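Local coordinates for protein beta-lactamase/D-alanine Carboxypeptidase (Yersinia pestis, PDB 3RJU) that probably hydrolyses beta-lactams or removes the terminal D-alanine of peptidoglycan peptides, as serine enzymes of the beta-lactamase and penicillin-binding protein family do, at residues Leu4-Ile9 with Gln35-Ser40; Val29-Asn34 with Trp239-Leu244; Ile321-Val326 with Gln344-Leu349. One frame throughout, in Å; residues are numbered along the deposited sequence. Where two conformers were deposited one is given.

Interaction 1: residues Leu4-Ile9 with Gln35-Ser40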
loop_
_atom_site.group_PDB
_atom_site.type_symbol
_atom_site.label_atom_id
_atom_site.label_comp_id
_atom_site.label_asym_id
_atom_site.label_seq_id
_atom_site.Cartn_x
_atom_site.Cartn_y
_atom_site.Cartn_z
ATOM N N LEU A 4 9.697 -20.526 -20.334
ATOM C CA LEU A 4 10.062 -21.911 -20.062
ATOM C C LEU A 4 10.519 -22.136 -18.619
ATOM O O LEU A 4 10.448 -23.267 -18.128
ATOM C CB LEU A 4 11.178 -22.361 -21.007
ATOM C CG LEU A 4 10.796 -22.522 -22.472
ATOM C CD1 LEU A 4 12.037 -22.706 -23.319
ATOM C CD2 LEU A 4 9.839 -23.710 -22.647
ATOM N N LEU A 5 10.994 -21.076 -17.958
ATOM C CA LEU A 5 11.585 -21.191 -16.626
ATOM C C LEU A 5 10.833 -20.451 -15.508
ATOM O O LEU A 5 11.158 -20.615 -14.336
ATOM C CB LEU A 5 13.033 -20.687 -16.640
ATOM C CG LEU A 5 14.019 -21.304 -17.633
ATOM C CD1 LEU A 5 15.416 -20.727 -17.411
ATOM C CD2 LEU A 5 14.059 -22.820 -17.508
ATOM N N THR A 6 9.830 -19.645 -15.851
ATOM C CA THR A 6 9.207 -18.794 -14.841
ATOM C C THR A 6 8.732 -19.562 -13.608
ATOM O O THR A 6 9.030 -19.182 -12.487
ATOM C CB THR A 6 8.012 -18.033 -15.430
ATOM O OG1 THR A 6 8.409 -17.423 -16.664
ATOM C CG2 THR A 6 7.531 -16.964 -14.469
ATOM N N SER A 7 7.953 -20.621 -13.842
ATOM C CA SER A 7 7.403 -21.443 -12.772
ATOM C C SER A 7 8.541 -22.065 -11.915
ATOM O O SER A 7 8.496 -22.071 -10.671
ATOM C CB SER A 7 6.564 -22.546 -13.417
ATOM O OG SER A 7 6.016 -23.375 -12.433
ATOM N N GLN A 8 9.553 -22.611 -12.579
ATOM C CA GLN A 8 10.679 -23.207 -11.865
ATOM C C GLN A 8 11.483 -22.174 -11.042
ATOM O O GLN A 8 11.967 -22.478 -9.937
ATOM C CB GLN A 8 11.588 -23.996 -12.826
ATOM C CG GLN A 8 10.983 -25.304 -13.381
ATOM C CD GLN A 8 9.970 -25.087 -14.509
ATOM O OE1 GLN A 8 9.779 -23.963 -14.982
ATOM N NE2 GLN A 8 9.339 -26.170 -14.958
ATOM N N ILE A 9 11.630 -20.956 -11.560
ATOM C CA ILE A 9 12.309 -19.918 -10.799
ATOM C C ILE A 9 11.483 -19.552 -9.559
ATOM O O ILE A 9 12.019 -19.429 -8.443
ATOM C CB ILE A 9 12.588 -18.682 -11.674
ATOM C CG1 ILE A 9 13.627 -19.017 -12.756
ATOM C CG2 ILE A 9 13.055 -17.495 -10.801
ATOM C CD1 ILE A 9 13.747 -17.959 -13.872
ATOM N N GLN A 35 3.227 -14.631 -18.165
ATOM C CA GLN A 35 3.149 -15.703 -17.177
ATOM C C GLN A 35 2.542 -15.185 -15.894
ATOM O O GLN A 35 2.920 -14.120 -15.403
ATOM C CB GLN A 35 4.541 -16.260 -16.858
ATOM C CG GLN A 35 5.304 -16.763 -18.052
ATOM C CD GLN A 35 4.457 -17.629 -18.941
ATOM O OE1 GLN A 35 3.980 -18.684 -18.528
ATOM N NE2 GLN A 35 4.237 -17.173 -20.171
ATOM N N VAL A 36 1.589 -15.937 -15.355
ATOM C CA VAL A 36 1.109 -15.698 -14.003
ATOM C C VAL A 36 1.336 -16.972 -13.197
ATOM O O VAL A 36 0.856 -18.047 -13.571
ATOM C CB VAL A 36 -0.382 -15.315 -13.984
ATOM C CG1 VAL A 36 -0.896 -15.218 -12.528
ATOM C CG2 VAL A 36 -0.602 -14.005 -14.743
ATOM N N VAL A 37 2.066 -16.851 -12.093
ATOM C CA VAL A 37 2.376 -18.000 -11.246
ATOM C C VAL A 37 1.858 -17.688 -9.853
ATOM O O VAL A 37 2.204 -16.666 -9.259
ATOM C CB VAL A 37 3.892 -18.303 -11.192
ATOM C CG1 VAL A 37 4.169 -19.534 -10.313
ATOM C CG2 VAL A 37 4.447 -18.531 -12.599
ATOM N N ASN A 38 0.978 -18.553 -9.357
ATOM C CA ASN A 38 0.419 -18.429 -8.020
ATOM C C ASN A 38 0.895 -19.570 -7.140
ATOM O O ASN A 38 0.928 -20.715 -7.593
ATOM C CB ASN A 38 -1.107 -18.456 -8.078
ATOM C CG ASN A 38 -1.685 -17.194 -8.656
ATOM O OD1 ASN A 38 -1.590 -16.131 -8.050
ATOM N ND2 ASN A 38 -2.300 -17.301 -9.825
ATOM N N ARG A 39 1.254 -19.263 -5.898
ATOM C CA ARG A 39 1.592 -20.303 -4.928
ATOM C C ARG A 39 0.905 -19.957 -3.613
ATOM O O ARG A 39 0.785 -18.778 -3.250
ATOM C CB ARG A 39 3.112 -20.413 -4.711
ATOM C CG ARG A 39 3.911 -20.817 -5.944
ATOM C CD ARG A 39 3.554 -22.219 -6.410
ATOM N NE ARG A 39 4.421 -22.656 -7.503
ATOM C CZ ARG A 39 4.029 -22.753 -8.765
ATOM N NH1 ARG A 39 2.778 -22.461 -9.086
ATOM N NH2 ARG A 39 4.881 -23.167 -9.699
ATOM N N SER A 40 0.429 -20.985 -2.921
ATOM C CA SER A 40 -0.183 -20.823 -1.616
ATOM C C SER A 40 0.412 -21.859 -0.674
ATOM O O SER A 40 0.642 -23.008 -1.070
ATOM C CB SER A 40 -1.698 -21.042 -1.686
ATOM O OG SER A 40 -2.303 -20.128 -2.576
#
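R39 reaches from the strand to S7 on the first turn of helix 6-20. Its NH2 approaches S7 OG at 3.0 Å, in the plane of the guanidinium and at its edge, but the bond is weak, with an N-H...O angle of only 124°. S7 meets it with OG extended opposite its own backbone N (chi1 180°), and CB follows at 4.1 Å from the same NH2. The arginine folds early: a bend at chi2 (-64°) turns its chain back along the strand. The guanidinium thereby comes to lie over V37, whose CG1 sits 3.4 Å above its plane, offset toward the rim. Within the strand NH1 donates to N38 O at 2.9 Å, reaching that oxygen from above the carbonyl plane, while NE forms a salt bridge with D11 of helix 6-20. Neighbouring backbone, a valine methyl and a carboxylate thus all bear on the rotation of this group. In the alpha/beta fold of serine beta-lactamases and penicillin-binding proteins, the N-terminal helix lies on one face of the antiparallel sheet, and here it covers the outermost strand 35-42. Q35, V37 and R39 lie two residues apart on the strand, and all three direct CB toward the helix. T6 fills the part near Q35. Its OG1 rests 3.5 Å from the aliphatic Q35 CG, and hydrogen bonds to S1 OG and N2 O serve the hydroxyl. The methyl CG2 sits between Q35 CB and V37 CG2, 3.9 Å from the latter, the T6 and V37 side chains passing alongside with opposite headings. The same V37 methyl also approaches the S7 backbone, with CG2 at 4.2 Å from S7 CA.

Interaction 2: residues Val29-Asn34 with Trp239-Leu244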
loop_
_atom_site.group_PDB
_atom_site.type_symbol
_atom_site.label_atom_id
_atom_site.label_comp_id
_atom_site.label_asym_id
_atom_site.label_seq_id
_atom_site.Cartn_x
_atom_site.Cartn_y
_atom_site.Cartn_z
ATOM N N VAL A 29 1.846 -14.126 -5.586
ATOM C CA VAL A 29 1.360 -13.883 -6.929
ATOM C C VAL A 29 2.504 -13.288 -7.719
ATOM O O VAL A 29 3.042 -12.232 -7.349
ATOM C CB VAL A 29 0.191 -12.865 -6.944
ATOM C CG1 VAL A 29 -0.246 -12.563 -8.387
ATOM C CG2 VAL A 29 -0.983 -13.391 -6.115
ATOM N N VAL A 30 2.868 -13.954 -8.814
ATOM C CA VAL A 30 3.964 -13.498 -9.653
ATOM C C VAL A 30 3.442 -13.247 -11.059
ATOM O O VAL A 30 2.819 -14.129 -11.662
ATOM C CB VAL A 30 5.108 -14.554 -9.709
ATOM C CG1 VAL A 30 6.252 -14.079 -10.608
ATOM C CG2 VAL A 30 5.628 -14.861 -8.305
ATOM N N ILE A 31 3.709 -12.054 -11.589
ATOM C CA ILE A 31 3.383 -11.749 -12.973
ATOM C C ILE A 31 4.686 -11.483 -13.686
ATOM O O ILE A 31 5.467 -10.657 -13.246
ATOM C CB ILE A 31 2.476 -10.508 -13.112
ATOM C CG1 ILE A 31 1.122 -10.763 -12.455
ATOM C CG2 ILE A 31 2.291 -10.157 -14.604
ATOM C CD1 ILE A 31 0.206 -9.539 -12.338
ATOM N N ASP A 32 4.923 -12.188 -14.789
ATOM C CA ASP A 32 6.148 -12.009 -15.554
ATOM C C ASP A 32 5.749 -12.052 -17.019
ATOM O O ASP A 32 5.585 -13.123 -17.600
ATOM C CB ASP A 32 7.146 -13.113 -15.202
ATOM C CG ASP A 32 8.495 -12.935 -15.892
ATOM O OD1 ASP A 32 8.554 -12.351 -17.000
ATOM O OD2 ASP A 32 9.500 -13.413 -15.327
ATOM N N ASN A 33 5.574 -10.873 -17.613
ATOM C CA ASN A 33 5.059 -10.758 -18.979
ATOM C C ASN A 33 3.765 -11.560 -19.134
ATOM O O ASN A 33 2.758 -11.230 -18.508
ATOM C CB ASN A 33 6.119 -11.176 -20.000
ATOM C CG ASN A 33 5.774 -10.745 -21.427
ATOM O OD1 ASN A 33 4.913 -9.886 -21.654
ATOM N ND2 ASN A 33 6.458 -11.343 -22.397
ATOM N N ASN A 34 3.777 -12.615 -19.945
ATOM C CA ASN A 34 2.547 -13.386 -20.139
ATOM C C ASN A 34 2.292 -14.471 -19.097
ATOM O O ASN A 34 1.264 -15.149 -19.146
ATOM C CB ASN A 34 2.512 -13.997 -21.534
ATOM C CG ASN A 34 2.539 -12.949 -22.600
ATOM O OD1 ASN A 34 1.693 -12.062 -22.624
ATOM N ND2 ASN A 34 3.534 -13.018 -23.467
ATOM N N TRP A 239 -5.050 -5.961 -9.988
ATOM C CA TRP A 239 -4.584 -4.601 -9.736
ATOM C C TRP A 239 -3.137 -4.435 -10.181
ATOM O O TRP A 239 -2.781 -3.479 -10.887
ATOM C CB TRP A 239 -4.722 -4.232 -8.252
ATOM C CG TRP A 239 -4.500 -2.780 -8.012
ATOM C CD1 TRP A 239 -5.407 -1.789 -8.192
ATOM C CD2 TRP A 239 -3.292 -2.147 -7.568
ATOM N NE1 TRP A 239 -4.843 -0.567 -7.896
ATOM C CE2 TRP A 239 -3.548 -0.758 -7.501
ATOM C CE3 TRP A 239 -2.026 -2.618 -7.207
ATOM C CZ2 TRP A 239 -2.580 0.170 -7.098
ATOM C CZ3 TRP A 239 -1.062 -1.699 -6.815
ATOM C CH2 TRP A 239 -1.351 -0.321 -6.758
HETATM N N MSE A 240 -2.296 -5.380 -9.784
HETATM C CA MSE A 240 -0.879 -5.285 -10.087
HETATM C C MSE A 240 -0.648 -5.354 -11.609
HETATM O O MSE A 240 0.252 -4.698 -12.138
HETATM C CB MSE A 240 -0.127 -6.411 -9.371
HETATM C CG MSE A 240 1.364 -6.339 -9.576
HETATM SE SE MSE A 240 2.383 -7.450 -8.328
HETATM C CE MSE A 240 1.837 -9.199 -8.986
ATOM N N GLN A 241 -1.464 -6.140 -12.304
ATOM C CA GLN A 241 -1.308 -6.343 -13.749
ATOM C C GLN A 241 -1.362 -5.027 -14.528
ATOM O O GLN A 241 -0.741 -4.902 -15.584
ATOM C CB GLN A 241 -2.388 -7.308 -14.279
ATOM C CG GLN A 241 -2.294 -7.619 -15.797
ATOM C CD GLN A 241 -1.045 -8.383 -16.152
ATOM O OE1 GLN A 241 -0.973 -9.592 -15.943
ATOM N NE2 GLN A 241 -0.031 -7.676 -16.653
ATOM N N GLN A 242 -2.104 -4.038 -14.028
ATOM C CA GLN A 242 -2.240 -2.789 -14.793
ATOM C C GLN A 242 -0.936 -1.996 -14.906
ATOM O O GLN A 242 -0.838 -1.084 -15.727
ATOM C CB GLN A 242 -3.402 -1.877 -14.337
ATOM C CG GLN A 242 -4.072 -2.185 -13.016
ATOM C CD GLN A 242 -4.479 -0.928 -12.240
ATOM O OE1 GLN A 242 -5.207 -0.052 -12.732
ATOM N NE2 GLN A 242 -4.006 -0.838 -11.030
ATOM N N PHE A 243 0.069 -2.352 -14.108
ATOM C CA PHE A 243 1.375 -1.685 -14.217
ATOM C C PHE A 243 2.337 -2.359 -15.191
ATOM O O PHE A 243 3.414 -1.837 -15.459
ATOM C CB PHE A 243 2.053 -1.555 -12.846
ATOM C CG PHE A 243 1.244 -0.763 -11.848
ATOM C CD1 PHE A 243 1.399 0.614 -11.742
ATOM C CD2 PHE A 243 0.313 -1.392 -11.033
ATOM C CE1 PHE A 243 0.644 1.347 -10.842
ATOM C CE2 PHE A 243 -0.446 -0.662 -10.127
ATOM C CZ PHE A 243 -0.262 0.701 -10.013
ATOM N N LEU A 244 1.934 -3.505 -15.729
ATOM C CA LEU A 244 2.854 -4.389 -16.446
ATOM C C LEU A 244 2.304 -4.693 -17.818
ATOM O O LEU A 244 1.126 -4.999 -17.954
ATOM C CB LEU A 244 2.998 -5.711 -15.672
ATOM C CG LEU A 244 3.428 -5.548 -14.219
ATOM C CD1 LEU A 244 3.434 -6.898 -13.491
ATOM C CD2 LEU A 244 4.803 -4.902 -14.170
HETATM O O HOH W 1 2.574 -8.635 -17.500
HETATM O O HOH W 2 0.095 -11.466 -17.665
#
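Strand 29-32 and the last turn of helix 233-241 come closest at I31 and Q241, whose CA atoms stand 7.2 Å apart; Q241 to L244 form a type I turn. The contact lies on the face of the beta-lactamase-type sheet turned toward the helical part of the fold, and it is largely buried. I31 is its centre. CD1 and CG1 run past the selenomethionine M240, whose chain bends at chi3 (68°) and brings CE to 3.7 Å from I31 CD1. The same CE lies 4.0 Å from V29 CG1, so one methyl bridges two residues of the strand. On its other branch I31 CG2 meets L244 CD1 at 3.6 Å, crossing at a slant. I31 CG2 also lies 3.6 Å from Q241 OE1, as the glutamine side chain turns at chi2 so that its amide reaches beside the isoleucine. Q241 NE2 donates to L244 O in the plane of its own amide, though from above the carbonyl plane. Two waters join this amide to N33 O: one accepts from Q241 NE2 at 2.9 Å, and the other donates to Q241 OE1 at 2.8 Å.

Interaction 3: residues Ile321-Val326 with Gln344-Leu349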
loop_
_atom_site.group_PDB
_atom_site.type_symbol
_atom_site.label_atom_id
_atom_site.label_comp_id
_atom_site.label_asym_id
_atom_site.label_seq_id
_atom_site.Cartn_x
_atom_site.Cartn_y
_atom_site.Cartn_z
ATOM N N ILE A 321 7.590 -7.316 -14.759
ATOM C CA ILE A 321 7.675 -8.289 -13.683
ATOM C C ILE A 321 7.161 -7.659 -12.408
ATOM O O ILE A 321 7.560 -6.543 -12.052
ATOM C CB ILE A 321 9.127 -8.769 -13.499
ATOM C CG1 ILE A 321 9.501 -9.695 -14.664
ATOM C CG2 ILE A 321 9.327 -9.475 -12.114
ATOM C CD1 ILE A 321 11.005 -9.941 -14.815
ATOM N N GLY A 322 6.261 -8.362 -11.727
ATOM C CA GLY A 322 5.767 -7.907 -10.443
ATOM C C GLY A 322 5.505 -9.088 -9.533
ATOM O O GLY A 322 5.038 -10.129 -9.996
ATOM N N VAL A 323 5.790 -8.919 -8.243
ATOM C CA VAL A 323 5.512 -9.932 -7.245
ATOM C C VAL A 323 4.751 -9.312 -6.093
ATOM O O VAL A 323 5.131 -8.264 -5.578
ATOM C CB VAL A 323 6.800 -10.556 -6.715
ATOM C CG1 VAL A 323 6.457 -11.569 -5.644
ATOM C CG2 VAL A 323 7.555 -11.227 -7.877
ATOM N N PHE A 324 3.653 -9.950 -5.712
ATOM C CA PHE A 324 2.904 -9.568 -4.526
ATOM C C PHE A 324 2.886 -10.756 -3.569
ATOM O O PHE A 324 2.621 -11.898 -3.983
ATOM C CB PHE A 324 1.457 -9.233 -4.890
ATOM C CG PHE A 324 0.567 -9.022 -3.692
ATOM C CD1 PHE A 324 0.731 -7.895 -2.880
ATOM C CD2 PHE A 324 -0.435 -9.929 -3.375
ATOM C CE1 PHE A 324 -0.080 -7.685 -1.770
ATOM C CE2 PHE A 324 -1.245 -9.727 -2.266
ATOM C CZ PHE A 324 -1.071 -8.595 -1.466
ATOM N N VAL A 325 3.127 -10.497 -2.288
ATOM C CA VAL A 325 3.077 -11.568 -1.314
ATOM C C VAL A 325 2.301 -11.113 -0.093
ATOM O O VAL A 325 2.338 -9.944 0.291
ATOM C CB VAL A 325 4.509 -12.056 -0.895
ATOM C CG1 VAL A 325 5.285 -10.929 -0.235
ATOM C CG2 VAL A 325 4.414 -13.262 0.019
ATOM N N VAL A 326 1.554 -12.039 0.491
ATOM C CA VAL A 326 0.844 -11.764 1.724
ATOM C C VAL A 326 1.110 -12.938 2.665
ATOM O O VAL A 326 1.046 -14.120 2.256
ATOM C CB VAL A 326 -0.691 -11.546 1.527
ATOM C CG1 VAL A 326 -1.340 -12.697 0.741
ATOM C CG2 VAL A 326 -1.363 -11.363 2.898
ATOM N N GLN A 344 14.990 -11.136 -3.932
ATOM C CA GLN A 344 15.872 -12.096 -4.576
ATOM C C GLN A 344 15.170 -12.873 -5.684
ATOM O O GLN A 344 15.778 -13.170 -6.715
ATOM C CB GLN A 344 16.480 -13.033 -3.540
ATOM C CG GLN A 344 17.429 -12.298 -2.631
ATOM C CD GLN A 344 17.896 -13.133 -1.469
ATOM O OE1 GLN A 344 17.832 -14.365 -1.506
ATOM N NE2 GLN A 344 18.378 -12.470 -0.423
ATOM N N LEU A 345 13.899 -13.211 -5.471
ATOM C CA LEU A 345 13.096 -13.815 -6.531
ATOM C C LEU A 345 13.033 -12.879 -7.748
ATOM O O LEU A 345 13.245 -13.301 -8.886
ATOM C CB LEU A 345 11.686 -14.131 -6.028
ATOM C CG LEU A 345 10.643 -14.567 -7.076
ATOM C CD1 LEU A 345 11.092 -15.794 -7.885
ATOM C CD2 LEU A 345 9.315 -14.836 -6.388
ATOM N N VAL A 346 12.737 -11.605 -7.497
ATOM C CA VAL A 346 12.648 -10.627 -8.581
ATOM C C VAL A 346 13.993 -10.556 -9.325
ATOM O O VAL A 346 14.037 -10.489 -10.559
ATOM C CB VAL A 346 12.223 -9.236 -8.052
ATOM C CG1 VAL A 346 12.426 -8.166 -9.110
ATOM C CG2 VAL A 346 10.760 -9.267 -7.613
ATOM N N ALA A 347 15.085 -10.621 -8.574
ATOM C CA ALA A 347 16.421 -10.557 -9.174
ATOM C C ALA A 347 16.658 -11.747 -10.112
ATOM O O ALA A 347 17.273 -11.599 -11.177
ATOM C CB ALA A 347 17.502 -10.509 -8.097
ATOM N N GLU A 348 16.172 -12.927 -9.726
ATOM C CA GLU A 348 16.309 -14.083 -10.605
ATOM C C GLU A 348 15.391 -13.951 -11.834
ATOM O O GLU A 348 15.783 -14.298 -12.949
ATOM C CB GLU A 348 16.043 -15.388 -9.849
ATOM C CG GLU A 348 16.332 -16.663 -10.690
ATOM C CD GLU A 348 17.799 -16.807 -11.106
ATOM O OE1 GLU A 348 18.682 -16.311 -10.375
ATOM O OE2 GLU A 348 18.063 -17.430 -12.169
ATOM N N LEU A 349 14.179 -13.433 -11.629
ATOM C CA LEU A 349 13.236 -13.291 -12.727
ATOM C C LEU A 349 13.712 -12.314 -13.802
ATOM O O LEU A 349 13.405 -12.502 -14.979
ATOM C CB LEU A 349 11.837 -12.915 -12.229
ATOM C CG LEU A 349 11.074 -13.961 -11.421
ATOM C CD1 LEU A 349 9.869 -13.317 -10.746
ATOM C CD2 LEU A 349 10.637 -15.167 -12.276
#
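L345 O accepts the backbone N-H of L349 at 2.9 Å, an i to i+4 helical bond between two leucines that both face the strand. From the strand, V323 stands among three residues of that helix. Its CG2 makes the closest approaches: it comes within 3.8 Å of V346 CG2, with L345 CD2 and L349 CD1 farther off at 4.3 and 4.2 Å respectively. The CA atoms of V323 and V346, 7.3 Å apart, mark the nearest backbone approach. The short axes run nearly antiparallel, at 157°, and approach to 9.2 Å. In the beta-lactamase and penicillin-binding protein fold the C-terminal helix packs on the same face of the central sheet as the N-terminal one, and 336-349 does so here over strand 321-328. On that face I9 and Y13 of helix 6-20 touch the helix as well, while L28 of the adjoining strand borders V323 and V316 borders V346. L349 in turn leans on D32 and S1. I321, at the start of the strand, meets the C-terminal end of the helix. An extended chi2 (164°) carries its CD1 out to the last turn, where it lies 3.5 Å from L349 O and also meets L349 CB. The shorter CG2 branch turns instead to the leucine's CD1, so the two side chains meet at a slant through both isoleucine branches.

How the interactions relate
The three contacts share one antiparallel sheet, in which strands 35-42, 25-32 and 321-328 stand side by side, and their centres lie 10 to 12 Å apart. Interactions 1 and 3 lie on one face, where helices 6-20 and 336-349 touch through I9 against L345, E348 and L349; interaction 2 lies on the other face, under helix 233-241. Backbone bonds tie the strands together: V37 O to V30 N, and I31 N to G322 O. Along the chain interactions 1 and 2 interleave, and interaction 3 follows both, so the two chain termini and a helix some 200 residues beyond strand 25-32 meet at the same edge region of the alpha/beta part of the fold.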